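Local coordinates for protein glutathione peroxidase (Trypanosoma cruzi, PDB 3E0U) that probably reduces peroxides, as a thioredoxin-fold enzyme of the glutathione peroxidase family, at residues Y54-F59 and L157-L161. Numbering follows the deposited sequence.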
loop_
_atom_site.group_PDB
_atom_site.type_symbol
_atom_site.label_atom_id
_atom_site.label_comp_id
_atom_site.label_asym_id
_atom_site.label_seq_id
_atom_site.Cartn_x
_atom_site.Cartn_y
_atom_site.Cartn_z
ATOM N N TYR A 54 -3.789 10.641 10.144
ATOM C CA TYR A 54 -5.058 10.503 9.486
ATOM C C TYR A 54 -5.948 9.310 9.821
ATOM O O TYR A 54 -7.114 9.289 9.391
ATOM C CB TYR A 54 -4.816 10.566 7.971
ATOM C CG TYR A 54 -4.285 11.920 7.557
ATOM C CD1 TYR A 54 -5.089 13.055 7.689
ATOM C CD2 TYR A 54 -2.942 12.108 7.229
ATOM C CE1 TYR A 54 -4.597 14.324 7.427
ATOM C CE2 TYR A 54 -2.448 13.374 6.939
ATOM C CZ TYR A 54 -3.287 14.471 7.022
ATOM O OH TYR A 54 -2.840 15.733 6.733
ATOM N N LYS A 55 -5.470 8.362 10.631
ATOM C CA LYS A 55 -6.278 7.152 10.863
ATOM C C LYS A 55 -7.624 7.478 11.487
ATOM O O LYS A 55 -8.649 6.925 11.076
ATOM C CB LYS A 55 -5.535 6.105 11.694
ATOM C CG LYS A 55 -5.093 6.578 13.051
ATOM C CD LYS A 55 -3.962 5.698 13.554
ATOM C CE LYS A 55 -4.482 4.530 14.353
ATOM N NZ LYS A 55 -5.133 5.044 15.571
ATOM N N GLY A 56 -7.603 8.404 12.441
ATOM C CA GLY A 56 -8.795 8.879 13.156
ATOM C C GLY A 56 -10.029 9.159 12.304
ATOM O O GLY A 56 -11.153 9.066 12.787
ATOM N N GLN A 57 -9.824 9.469 11.029
ATOM C CA GLN A 57 -10.908 9.790 10.104
ATOM C C GLN A 57 -11.196 8.720 9.056
ATOM O O GLN A 57 -11.723 9.025 7.980
ATOM C CB GLN A 57 -10.655 11.157 9.460
ATOM C CG GLN A 57 -9.339 11.760 9.947
ATOM C CD GLN A 57 -9.239 13.236 9.653
ATOM O OE1 GLN A 57 -10.053 13.800 8.931
ATOM N NE2 GLN A 57 -8.207 13.876 10.204
ATOM N N GLY A 58 -10.842 7.473 9.382
ATOM C CA GLY A 58 -11.163 6.316 8.559
ATOM C C GLY A 58 -10.005 5.757 7.764
ATOM O O GLY A 58 -10.069 4.620 7.272
ATOM N N PHE A 59 -8.909 6.514 7.714
ATOM C CA PHE A 59 -7.739 6.128 6.914
ATOM C C PHE A 59 -6.867 5.000 7.503
ATOM O O PHE A 59 -6.866 4.767 8.702
ATOM C CB PHE A 59 -6.912 7.377 6.644
ATOM C CG PHE A 59 -5.645 7.125 5.890
ATOM C CD1 PHE A 59 -5.657 7.062 4.484
ATOM C CD2 PHE A 59 -4.422 7.160 6.568
ATOM C CE1 PHE A 59 -4.462 6.965 3.767
ATOM C CE2 PHE A 59 -3.229 7.054 5.890
ATOM C CZ PHE A 59 -3.233 6.903 4.500
ATOM N N LEU A 157 -4.536 13.060 -0.993
ATOM C CA LEU A 157 -5.306 12.450 0.102
ATOM C C LEU A 157 -6.348 13.344 0.824
ATOM O O LEU A 157 -7.473 12.893 1.081
ATOM C CB LEU A 157 -4.327 11.806 1.088
ATOM C CG LEU A 157 -4.738 10.853 2.225
ATOM C CD1 LEU A 157 -4.291 11.322 3.612
ATOM C CD2 LEU A 157 -6.204 10.479 2.161
ATOM N N LEU A 158 -6.007 14.591 1.153
ATOM C CA LEU A 158 -6.961 15.482 1.855
ATOM C C LEU A 158 -8.318 15.759 1.143
ATOM O O LEU A 158 -9.314 16.077 1.826
ATOM C CB LEU A 158 -6.276 16.787 2.277
ATOM C CG LEU A 158 -5.154 16.552 3.313
ATOM C CD1 LEU A 158 -4.179 17.767 3.274
ATOM C CD2 LEU A 158 -5.777 16.361 4.705
ATOM N N PRO A 159 -8.333 15.804 -0.210
ATOM C CA PRO A 159 -9.647 15.800 -0.872
ATOM C C PRO A 159 -10.336 14.403 -0.976
ATOM O O PRO A 159 -11.328 14.291 -1.709
ATOM C CB PRO A 159 -9.348 16.341 -2.288
ATOM C CG PRO A 159 -7.943 16.825 -2.271
ATOM C CD PRO A 159 -7.240 16.074 -1.163
ATOM N N LEU A 160 -9.814 13.371 -0.288
ATOM C CA LEU A 160 -10.444 12.031 -0.204
ATOM C C LEU A 160 -11.024 11.729 1.198
ATOM O O LEU A 160 -11.743 10.689 1.388
ATOM C CB LEU A 160 -9.487 10.881 -0.640
ATOM C CG LEU A 160 -8.963 10.768 -2.077
ATOM C CD1 LEU A 160 -8.187 9.490 -2.384
ATOM C CD2 LEU A 160 -10.123 10.894 -3.049
ATOM N N LEU A 161 -10.623 12.497 2.202
ATOM C CA LEU A 161 -11.114 12.340 3.567
ATOM C C LEU A 161 -12.418 13.143 3.740
ATOM O O LEU A 161 -12.540 14.012 4.628
ATOM C CB LEU A 161 -10.059 12.855 4.541
ATOM C CG LEU A 161 -8.755 12.064 4.707
ATOM C CD1 LEU A 161 -7.616 12.978 5.177
ATOM C CD2 LEU A 161 -8.991 10.936 5.692
#
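Three leucines, Leu157, Leu158 and Leu161, crowd round the ring of Tyr54, and their methyl groups supply most of the bumps in a contact made by van der Waals packing, largely of apolar groups. Leu157 CD1 rests over one face of the ring in a CH-pi contact, 4.2 Å from the centroid of Tyr54 and 22° off the ring normal, displaced toward the rim on the CG and CD2 side. The other two leucines meet the phenol obliquely, their side chains crossing it at about a right angle: CD1 of Leu161 touches CD1 of Tyr54 at 3.6 Å, while Leu158 CD2 reaches Tyr54 CE1, also at 3.6 Å. The hydroxyl, while touching Leu158 CD2, is hydrogen-bonded to Glu154 OE2, which ties the end of the ring to helix 150-157, the helix that leads into 157-161.

With its CG anti to the backbone N (chi1 -168°), Leu157 sends CD1 into the corner between the rings of Tyr54 and Phe59, which stand at an angle to each other, over a face of each, and lays CD2 4.2 Å from CD1 of Phe59. Leu161 also divides its two methyls between partners, though with CG beside its own backbone N (chi1 -70°). While CD1 is engaged by Tyr54, its CD2 rests against the side of the turn at 54-59, 4.0 Å from O of Gln57, with CB of Gln57 and CB of Phe59 just beyond. The turn itself is held by backbone bonds from Gln57 N to Tyr54 O and from Gly58 N to Lys55 O.

Pro27 also packs against Leu157 and Leu161, extending the apolar cluster beyond the two segments. Away from the predicted active-site Cys37, the contact joins, within the thioredoxin fold, the connection from helix 43-54 into strand 60-65, at one edge of the sheet, with the chain that leaves helix 150-157.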